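Local coordinates for N-acetyltransferase family protein (Bacillus anthracis, PDB 3LNB) that transfers acetyl groups from acetyl-coenzyme A to arylamines and inactivates the drug sulfamethoxazole, at residues Met31-Leu43 / Asn103-Phe115. The protein carries 1 engineered substitution. Numbering follows the deposited sequence.
Sequences MMTNLQKEFFKRL and NSLLYYFLMDCGF. With FMT (formic acid), chain D.
Phe109, from helix 99-112, sits as a knob in the hole on helix 34-42 formed by Leu35, Gln36, Phe39 and Phe40, joining two helices of the N-terminal helical bundle of the arylamine N-acetyltransferase fold at a crossing angle of -117°. Its ring lies face to face on that of Phe39, centroids 3.8 Å apart, while Phe109 CB sits over the same Phe39 face as a CH-pi contact. The two planes are only 19° from parallel. The stack is tight, with Phe39 CD2 3.3 Å from Phe109 CE1. The rim of Phe109 does separate work: it points edge-on at the face of Phe40 in a T-shaped pair, and Leu35 CD2 and Gln36 CA meet it near its plane. Phe109 gets there because its chi1 of -178° swings the ring away from its own backbone N and into the hole. Both faces are used, since Cys113 SG lies over the rim of the one turned from Phe39. Leu43 CD2 likewise covers the second face of Phe39, and Leu105 CG meets that ring's edge. Beside the stack, Leu35 CD1 presses on Tyr108 CB at 3.5 Å; the Tyr108 hydroxyl turns elsewhere, to Glu228.

Toward the start of helix 34-42 the contact turns polar. Thr33 OG1 donates to Asp112 OD2 over 2.7 Å, arriving from above the carboxylate plane, and the same oxygen accepts from Gln36 N as the N-cap of helix 34-42. Gln36 OE1 returns a bond to Thr33 N, on a lone pair in the carbonyl plane, completing a capping box. This fixes the Gln36 amide while its CG packs 3.6 Å from Asp112 CB. On its nitrogen side, Gln36 NE2 makes a weak bond to Cys113 SG at 3.5 Å and a shorter one, 2.9 Å, to O1 of a formic acid molecule probably left from crystallisation.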
ATOM      1  N   MET A  31     -28.438  -1.339   4.184  1.00 33.50           N
ATOM      2  CA  MET A  31     -27.802  -2.055   3.037  1.00 33.20           C
ATOM      3  C   MET A  31     -26.293  -2.167   3.236  1.00 30.74           C
ATOM      4  O   MET A  31     -25.805  -3.026   3.977  1.00 30.02           O
ATOM      5  CB  MET A  31     -28.096  -1.309   1.724  1.00 35.64           C
ATOM      6  CG  MET A  31     -27.577   0.136   1.648  1.00 38.19           C
ATOM      7  SD  MET A  31     -28.506   1.295   2.678  1.00 43.07           S
ATOM      8  CE  MET A  31     -29.554   2.134   1.404  1.00 40.33           C
ATOM      9  N   MET A  32     -25.569  -1.292   2.555  1.00 28.68           N
ATOM     10  CA  MET A  32     -24.124  -1.220   2.632  1.00 26.77           C
ATOM     11  C   MET A  32     -23.796  -0.551   3.957  1.00 25.29           C
ATOM     12  O   MET A  32     -24.618   0.183   4.504  1.00 24.52           O
ATOM     13  CB  MET A  32     -23.598  -0.347   1.492  1.00 28.17           C
ATOM     14  CG  MET A  32     -23.989  -0.821   0.105  1.00 28.86           C
ATOM     15  SD  MET A  32     -22.989  -2.199  -0.443  1.00 30.67           S
ATOM     16  CE  MET A  32     -22.969  -1.912  -2.241  1.00 30.20           C
ATOM     17  N   THR A  33     -22.599  -0.806   4.476  1.00 23.80           N
ATOM     18  CA  THR A  33     -22.163  -0.189   5.725  1.00 21.32           C
ATOM     19  C   THR A  33     -21.692   1.240   5.421  1.00 20.69           C
ATOM     20  O   THR A  33     -21.548   1.623   4.260  1.00 18.55           O
ATOM     21  CB  THR A  33     -20.975  -0.944   6.330  1.00 19.93           C
ATOM     22  OG1 THR A  33     -19.850  -0.804   5.458  1.00 18.85           O
ATOM     23  CG2 THR A  33     -21.297  -2.429   6.493  1.00 18.83           C
ATOM     24  N   ASN A  34     -21.449   2.023   6.469  1.00 20.45           N
ATOM     25  CA  ASN A  34     -20.975   3.385   6.284  1.00 21.19           C
ATOM     26  C   ASN A  34     -19.629   3.343   5.573  1.00 19.71           C
ATOM     27  O   ASN A  34     -19.386   4.107   4.636  1.00 19.04           O
ATOM     28  CB  ASN A  34     -20.817   4.095   7.633  1.00 23.44           C
ATOM     29  CG  ASN A  34     -20.332   5.522   7.481  1.00 27.14           C
ATOM     30  OD1 ASN A  34     -19.145   5.772   7.225  1.00 31.67           O
ATOM     31  ND2 ASN A  34     -21.249   6.473   7.618  1.00 27.78           N
ATOM     32  N   LEU A  35     -18.759   2.442   6.022  1.00 19.86           N
ATOM     33  CA  LEU A  35     -17.437   2.293   5.425  1.00 19.97           C
ATOM     34  C   LEU A  35     -17.559   1.989   3.930  1.00 19.84           C
ATOM     35  O   LEU A  35     -16.875   2.602   3.115  1.00 20.19           O
ATOM     36  CB  LEU A  35     -16.656   1.171   6.123  1.00 18.94           C
ATOM     37  CG  LEU A  35     -15.173   0.982   5.750  1.00 20.84           C
ATOM     38  CD1 LEU A  35     -14.533  -0.005   6.713  1.00 21.78           C
ATOM     39  CD2 LEU A  35     -15.032   0.476   4.327  1.00 22.16           C
ATOM     40  N   GLN A  36     -18.416   1.035   3.573  1.00 18.69           N
ATOM     41  CA  GLN A  36     -18.603   0.680   2.171  1.00 18.83           C
ATOM     42  C   GLN A  36     -19.053   1.885   1.354  1.00 19.43           C
ATOM     43  O   GLN A  36     -18.535   2.140   0.268  1.00 18.60           O
ATOM     44  CB  GLN A  36     -19.638  -0.441   2.028  1.00 20.05           C
ATOM     45  CG  GLN A  36     -19.127  -1.832   2.397  1.00 18.76           C
ATOM     46  CD  GLN A  36     -20.164  -2.918   2.145  1.00 18.44           C
ATOM     47  OE1 GLN A  36     -21.259  -2.886   2.700  1.00 18.28           O
ATOM     48  NE2 GLN A  36     -19.817  -3.885   1.300  1.00 18.01           N
ATOM     49  N   LYS A  37     -20.025   2.620   1.882  1.00 19.16           N
ATOM     50  CA  LYS A  37     -20.544   3.799   1.207  1.00 19.08           C
ATOM     51  C   LYS A  37     -19.440   4.825   0.995  1.00 18.64           C
ATOM     52  O   LYS A  37     -19.283   5.347  -0.103  1.00 16.98           O
ATOM     53  CB  LYS A  37     -21.677   4.425   2.025  1.00 20.65           C
ATOM     54  CG  LYS A  37     -22.876   3.506   2.237  1.00 22.99           C
ATOM     55  CD  LYS A  37     -23.942   4.206   3.075  1.00 26.03           C
ATOM     56  CE  LYS A  37     -25.074   3.265   3.447  1.00 27.63           C
ATOM     57  NZ  LYS A  37     -26.052   3.951   4.341  1.00 29.25           N
ATOM     58  N   GLU A  38     -18.674   5.109   2.048  1.00 18.59           N
ATOM     59  CA  GLU A  38     -17.590   6.082   1.947  1.00 19.41           C
ATOM     60  C   GLU A  38     -16.480   5.572   1.043  1.00 17.74           C
ATOM     61  O   GLU A  38     -15.849   6.342   0.315  1.00 17.23           O
ATOM     62  CB  GLU A  38     -16.998   6.389   3.325  1.00 19.50           C
ATOM     63  CG  GLU A  38     -17.923   7.125   4.288  1.00 22.77           C
ATOM     64  CD  GLU A  38     -18.353   8.492   3.773  1.00 26.09           C
ATOM     65  OE1 GLU A  38     -17.513   9.225   3.211  1.00 24.29           O
ATOM     66  OE2 GLU A  38     -19.538   8.842   3.946  1.00 30.11           O
ATOM     67  N   PHE A  39     -16.233   4.269   1.104  1.00 16.94           N
ATOM     68  CA  PHE A  39     -15.185   3.667   0.293  1.00 16.69           C
ATOM     69  C   PHE A  39     -15.493   3.887  -1.187  1.00 16.42           C
ATOM     70  O   PHE A  39     -14.654   4.392  -1.931  1.00 15.07           O
ATOM     71  CB  PHE A  39     -15.079   2.166   0.590  1.00 16.85           C
ATOM     72  CG  PHE A  39     -13.798   1.548   0.119  1.00 17.32           C
ATOM     73  CD1 PHE A  39     -12.639   1.663   0.878  1.00 16.47           C
ATOM     74  CD2 PHE A  39     -13.741   0.872  -1.094  1.00 16.64           C
ATOM     75  CE1 PHE A  39     -11.440   1.114   0.435  1.00 18.03           C
ATOM     76  CE2 PHE A  39     -12.550   0.320  -1.546  1.00 17.17           C
ATOM     77  CZ  PHE A  39     -11.396   0.440  -0.783  1.00 15.98           C
ATOM     78  N   PHE A  40     -16.703   3.505  -1.598  1.00 15.63           N
ATOM     79  CA  PHE A  40     -17.151   3.655  -2.983  1.00 16.62           C
ATOM     80  C   PHE A  40     -17.028   5.099  -3.469  1.00 16.25           C
ATOM     81  O   PHE A  40     -16.580   5.352  -4.586  1.00 15.50           O
ATOM     82  CB  PHE A  40     -18.611   3.204  -3.116  1.00 15.77           C
ATOM     83  CG  PHE A  40     -18.798   1.715  -3.068  1.00 15.87           C
ATOM     84  CD1 PHE A  40     -19.740   1.150  -2.215  1.00 17.86           C
ATOM     85  CD2 PHE A  40     -18.052   0.877  -3.889  1.00 15.77           C
ATOM     86  CE1 PHE A  40     -19.938  -0.224  -2.178  1.00 16.71           C
ATOM     87  CE2 PHE A  40     -18.244  -0.503  -3.861  1.00 16.43           C
ATOM     88  CZ  PHE A  40     -19.190  -1.053  -3.002  1.00 16.48           C
ATOM     89  N   LYS A  41     -17.434   6.038  -2.619  1.00 17.12           N
ATOM     90  CA  LYS A  41     -17.376   7.460  -2.950  1.00 18.40           C
ATOM     91  C   LYS A  41     -15.940   7.931  -3.183  1.00 18.47           C
ATOM     92  O   LYS A  41     -15.636   8.557  -4.204  1.00 19.21           O
ATOM     93  CB  LYS A  41     -18.005   8.282  -1.821  1.00 18.35           C
ATOM     94  CG  LYS A  41     -17.922   9.790  -2.022  1.00 21.99           C
ATOM     95  CD  LYS A  41     -18.444  10.549  -0.807  1.00 22.99           C
ATOM     96  CE  LYS A  41     -18.356  12.061  -1.015  1.00 24.21           C
ATOM     97  NZ  LYS A  41     -18.853  12.808   0.176  1.00 25.28           N
ATOM     98  N   ARG A  42     -15.056   7.627  -2.239  1.00 16.95           N
ATOM     99  CA  ARG A  42     -13.661   8.035  -2.346  1.00 16.97           C
ATOM    100  C   ARG A  42     -12.986   7.479  -3.594  1.00 17.93           C
ATOM    101  O   ARG A  42     -12.289   8.204  -4.301  1.00 18.08           O
ATOM    102  CB  ARG A  42     -12.879   7.576  -1.114  1.00 15.38           C
ATOM    103  CG  ARG A  42     -11.389   7.923  -1.119  1.00 14.81           C
ATOM    104  CD  ARG A  42     -11.125   9.390  -0.787  1.00 16.06           C
ATOM    105  NE  ARG A  42      -9.731   9.598  -0.396  1.00 17.80           N
ATOM    106  CZ  ARG A  42      -8.825  10.251  -1.125  1.00 18.39           C
ATOM    107  NH1 ARG A  42      -7.583  10.381  -0.675  1.00 16.66           N
ATOM    108  NH2 ARG A  42      -9.158  10.786  -2.291  1.00 16.29           N
ATOM    109  N   LEU A  43     -13.190   6.191  -3.857  1.00 17.80           N
ATOM    110  CA  LEU A  43     -12.562   5.552  -5.008  1.00 20.18           C
ATOM    111  C   LEU A  43     -13.347   5.713  -6.302  1.00 20.76           C
ATOM    112  O   LEU A  43     -13.024   5.091  -7.314  1.00 20.50           O
ATOM    113  CB  LEU A  43     -12.305   4.068  -4.721  1.00 20.25           C
ATOM    114  CG  LEU A  43     -11.252   3.754  -3.644  1.00 22.57           C
ATOM    115  CD1 LEU A  43      -9.906   4.315  -4.072  1.00 21.45           C
ATOM    116  CD2 LEU A  43     -11.661   4.361  -2.297  1.00 23.03           C
ATOM    117  N   ASN A 103      -3.800  -1.083   3.619  1.00 11.72           N
ATOM    118  CA  ASN A 103      -4.269  -2.462   3.646  1.00 12.82           C
ATOM    119  C   ASN A 103      -5.202  -2.802   4.802  1.00 12.32           C
ATOM    120  O   ASN A 103      -5.976  -3.745   4.707  1.00 12.37           O
ATOM    121  CB  ASN A 103      -3.091  -3.437   3.609  1.00 12.68           C
ATOM    122  CG  ASN A 103      -2.463  -3.526   2.224  1.00 16.33           C
ATOM    123  OD1 ASN A 103      -3.149  -3.377   1.210  1.00 15.70           O
ATOM    124  ND2 ASN A 103      -1.164  -3.784   2.175  1.00 15.16           N
ATOM    125  N   SER A 104      -5.126  -2.052   5.895  1.00 12.34           N
ATOM    126  CA  SER A 104      -6.034  -2.300   7.005  1.00 12.71           C
ATOM    127  C   SER A 104      -7.422  -1.846   6.549  1.00 12.38           C
ATOM    128  O   SER A 104      -8.418  -2.522   6.792  1.00 13.36           O
ATOM    129  CB  SER A 104      -5.611  -1.518   8.253  1.00 12.91           C
ATOM    130  OG  SER A 104      -4.564  -2.175   8.947  1.00 13.27           O
ATOM    131  N   LEU A 105      -7.474  -0.701   5.877  1.00 11.58           N
ATOM    132  CA  LEU A 105      -8.737  -0.174   5.371  1.00 13.59           C
ATOM    133  C   LEU A 105      -9.338  -1.139   4.363  1.00 13.17           C
ATOM    134  O   LEU A 105     -10.514  -1.498   4.455  1.00 12.99           O
ATOM    135  CB  LEU A 105      -8.531   1.188   4.709  1.00 13.22           C
ATOM    136  CG  LEU A 105      -9.785   1.779   4.051  1.00 16.29           C
ATOM    137  CD1 LEU A 105     -10.871   2.018   5.102  1.00 17.32           C
ATOM    138  CD2 LEU A 105      -9.426   3.073   3.358  1.00 18.01           C
ATOM    139  N   LEU A 106      -8.528  -1.558   3.396  1.00 13.04           N
ATOM    140  CA  LEU A 106      -8.997  -2.492   2.381  1.00 13.23           C
ATOM    141  C   LEU A 106      -9.475  -3.780   3.051  1.00 12.99           C
ATOM    142  O   LEU A 106     -10.444  -4.393   2.607  1.00 13.43           O
ATOM    143  CB  LEU A 106      -7.880  -2.804   1.379  1.00 12.92           C
ATOM    144  CG  LEU A 106      -8.214  -3.838   0.296  1.00 14.10           C
ATOM    145  CD1 LEU A 106      -9.448  -3.394  -0.477  1.00 13.64           C
ATOM    146  CD2 LEU A 106      -7.033  -3.997  -0.647  1.00 14.63           C
ATOM    147  N   TYR A 107      -8.791  -4.189   4.115  1.00 12.17           N
ATOM    148  CA  TYR A 107      -9.178  -5.397   4.835  1.00 12.10           C
ATOM    149  C   TYR A 107     -10.619  -5.243   5.317  1.00 13.21           C
ATOM    150  O   TYR A 107     -11.473  -6.084   5.036  1.00 13.28           O
ATOM    151  CB  TYR A 107      -8.262  -5.633   6.042  1.00 11.82           C
ATOM    152  CG  TYR A 107      -8.854  -6.574   7.074  1.00 11.65           C
ATOM    153  CD1 TYR A 107      -8.860  -7.957   6.874  1.00 10.97           C
ATOM    154  CD2 TYR A 107      -9.471  -6.073   8.220  1.00 12.88           C
ATOM    155  CE1 TYR A 107      -9.477  -8.819   7.790  1.00 11.88           C
ATOM    156  CE2 TYR A 107     -10.089  -6.922   9.144  1.00 12.78           C
ATOM    157  CZ  TYR A 107     -10.093  -8.294   8.920  1.00 12.61           C
ATOM    158  OH  TYR A 107     -10.759  -9.118   9.800  1.00 12.64           O
ATOM    159  N   TYR A 108     -10.882  -4.166   6.050  1.00 13.00           N
ATOM    160  CA  TYR A 108     -12.220  -3.918   6.564  1.00 15.28           C
ATOM    161  C   TYR A 108     -13.236  -3.889   5.432  1.00 14.64           C
ATOM    162  O   TYR A 108     -14.306  -4.485   5.541  1.00 14.29           O
ATOM    163  CB  TYR A 108     -12.272  -2.597   7.340  1.00 13.80           C
ATOM    164  CG  TYR A 108     -11.624  -2.671   8.704  1.00 17.89           C
ATOM    165  CD1 TYR A 108     -12.024  -3.633   9.630  1.00 18.69           C
ATOM    166  CD2 TYR A 108     -10.610  -1.788   9.069  1.00 19.19           C
ATOM    167  CE1 TYR A 108     -11.432  -3.717  10.895  1.00 21.18           C
ATOM    168  CE2 TYR A 108     -10.006  -1.863  10.333  1.00 21.30           C
ATOM    169  CZ  TYR A 108     -10.425  -2.829  11.238  1.00 22.18           C
ATOM    170  OH  TYR A 108      -9.854  -2.907  12.494  1.00 23.27           O
ATOM    171  N   PHE A 109     -12.894  -3.206   4.346  1.00 12.56           N
ATOM    172  CA  PHE A 109     -13.796  -3.116   3.208  1.00 14.87           C
ATOM    173  C   PHE A 109     -14.129  -4.504   2.662  1.00 14.30           C
ATOM    174  O   PHE A 109     -15.301  -4.840   2.480  1.00 14.24           O
ATOM    175  CB  PHE A 109     -13.181  -2.272   2.089  1.00 14.37           C
ATOM    176  CG  PHE A 109     -14.087  -2.104   0.896  1.00 13.95           C
ATOM    177  CD1 PHE A 109     -15.256  -1.359   0.996  1.00 12.92           C
ATOM    178  CD2 PHE A 109     -13.784  -2.713  -0.314  1.00 14.32           C
ATOM    179  CE1 PHE A 109     -16.114  -1.224  -0.096  1.00 15.00           C
ATOM    180  CE2 PHE A 109     -14.636  -2.586  -1.416  1.00 15.53           C
ATOM    181  CZ  PHE A 109     -15.802  -1.841  -1.305  1.00 14.69           C
ATOM    182  N   LEU A 110     -13.098  -5.305   2.411  1.00 13.60           N
ATOM    183  CA  LEU A 110     -13.305  -6.645   1.878  1.00 14.54           C
ATOM    184  C   LEU A 110     -14.083  -7.543   2.841  1.00 15.05           C
ATOM    185  O   LEU A 110     -14.790  -8.454   2.408  1.00 14.91           O
ATOM    186  CB  LEU A 110     -11.965  -7.287   1.509  1.00 13.84           C
ATOM    187  CG  LEU A 110     -11.216  -6.603   0.356  1.00 16.56           C
ATOM    188  CD1 LEU A 110      -9.947  -7.387   0.023  1.00 15.56           C
ATOM    189  CD2 LEU A 110     -12.121  -6.516  -0.869  1.00 15.66           C
ATOM    190  N   MET A 111     -13.948  -7.297   4.141  1.00 14.34           N
ATOM    191  CA  MET A 111     -14.694  -8.084   5.117  1.00 14.95           C
ATOM    192  C   MET A 111     -16.169  -7.706   4.958  1.00 15.05           C
ATOM    193  O   MET A 111     -17.039  -8.574   4.941  1.00 15.24           O
ATOM    194  CB  MET A 111     -14.226  -7.791   6.547  1.00 14.77           C
ATOM    195  CG  MET A 111     -12.932  -8.501   6.974  1.00 17.11           C
ATOM    196  SD  MET A 111     -13.066 -10.323   7.109  1.00 17.10           S
ATOM    197  CE  MET A 111     -13.975 -10.473   8.657  1.00 15.35           C
ATOM    198  N   ASP A 112     -16.445  -6.410   4.836  1.00 14.72           N
ATOM    199  CA  ASP A 112     -17.819  -5.950   4.661  1.00 15.58           C
ATOM    200  C   ASP A 112     -18.406  -6.525   3.379  1.00 15.96           C
ATOM    201  O   ASP A 112     -19.609  -6.779   3.296  1.00 15.95           O
ATOM    202  CB  ASP A 112     -17.882  -4.427   4.605  1.00 16.57           C
ATOM    203  CG  ASP A 112     -17.827  -3.791   5.975  1.00 17.20           C
ATOM    204  OD1 ASP A 112     -17.796  -4.534   6.978  1.00 17.86           O
ATOM    205  OD2 ASP A 112     -17.822  -2.545   6.044  1.00 18.23           O
ATOM    206  N   CYS A 113     -17.548  -6.729   2.384  1.00 15.83           N
ATOM    207  CA  CYS A 113     -17.974  -7.284   1.113  1.00 17.02           C
ATOM    208  C   CYS A 113     -18.102  -8.801   1.197  1.00 16.61           C
ATOM    209  O   CYS A 113     -18.524  -9.445   0.242  1.00 17.43           O
ATOM    210  CB  CYS A 113     -16.996  -6.882   0.003  1.00 16.77           C
ATOM    211  SG  CYS A 113     -17.144  -5.142  -0.485  1.00 17.75           S
ATOM    212  N   GLY A 114     -17.730  -9.365   2.342  1.00 16.04           N
ATOM    213  CA  GLY A 114     -17.854 -10.803   2.541  1.00 15.41           C
ATOM    214  C   GLY A 114     -16.751 -11.710   2.024  1.00 15.80           C
ATOM    215  O   GLY A 114     -17.004 -12.885   1.748  1.00 14.27           O
ATOM    216  N   PHE A 115     -15.536 -11.190   1.871  1.00 13.67           N
ATOM    217  CA  PHE A 115     -14.435 -12.027   1.405  1.00 13.31           C
ATOM    218  C   PHE A 115     -13.767 -12.705   2.591  1.00 13.83           C
ATOM    219  O   PHE A 115     -13.867 -12.232   3.725  1.00 12.22           O
ATOM    220  CB  PHE A 115     -13.374 -11.209   0.661  1.00 13.11           C
ATOM    221  CG  PHE A 115     -13.791 -10.765  -0.712  1.00 14.45           C
ATOM    222  CD1 PHE A 115     -14.482  -9.573  -0.894  1.00 15.10           C
ATOM    223  CD2 PHE A 115     -13.490 -11.543  -1.825  1.00 14.55           C
ATOM    224  CE1 PHE A 115     -14.869  -9.157  -2.169  1.00 16.61           C
ATOM    225  CE2 PHE A 115     -13.873 -11.141  -3.105  1.00 16.97           C
ATOM    226  CZ  PHE A 115     -14.563  -9.947  -3.281  1.00 15.83           C
TER
HETATM  227  C   FMT D1003     -20.844  -6.710  -0.959  1.00 27.03           C
HETATM  228  O1  FMT D1003     -21.206  -5.649  -0.492  1.00 27.75           O
HETATM  229  O2  FMT D1003     -20.076  -6.738  -2.063  1.00 23.61           O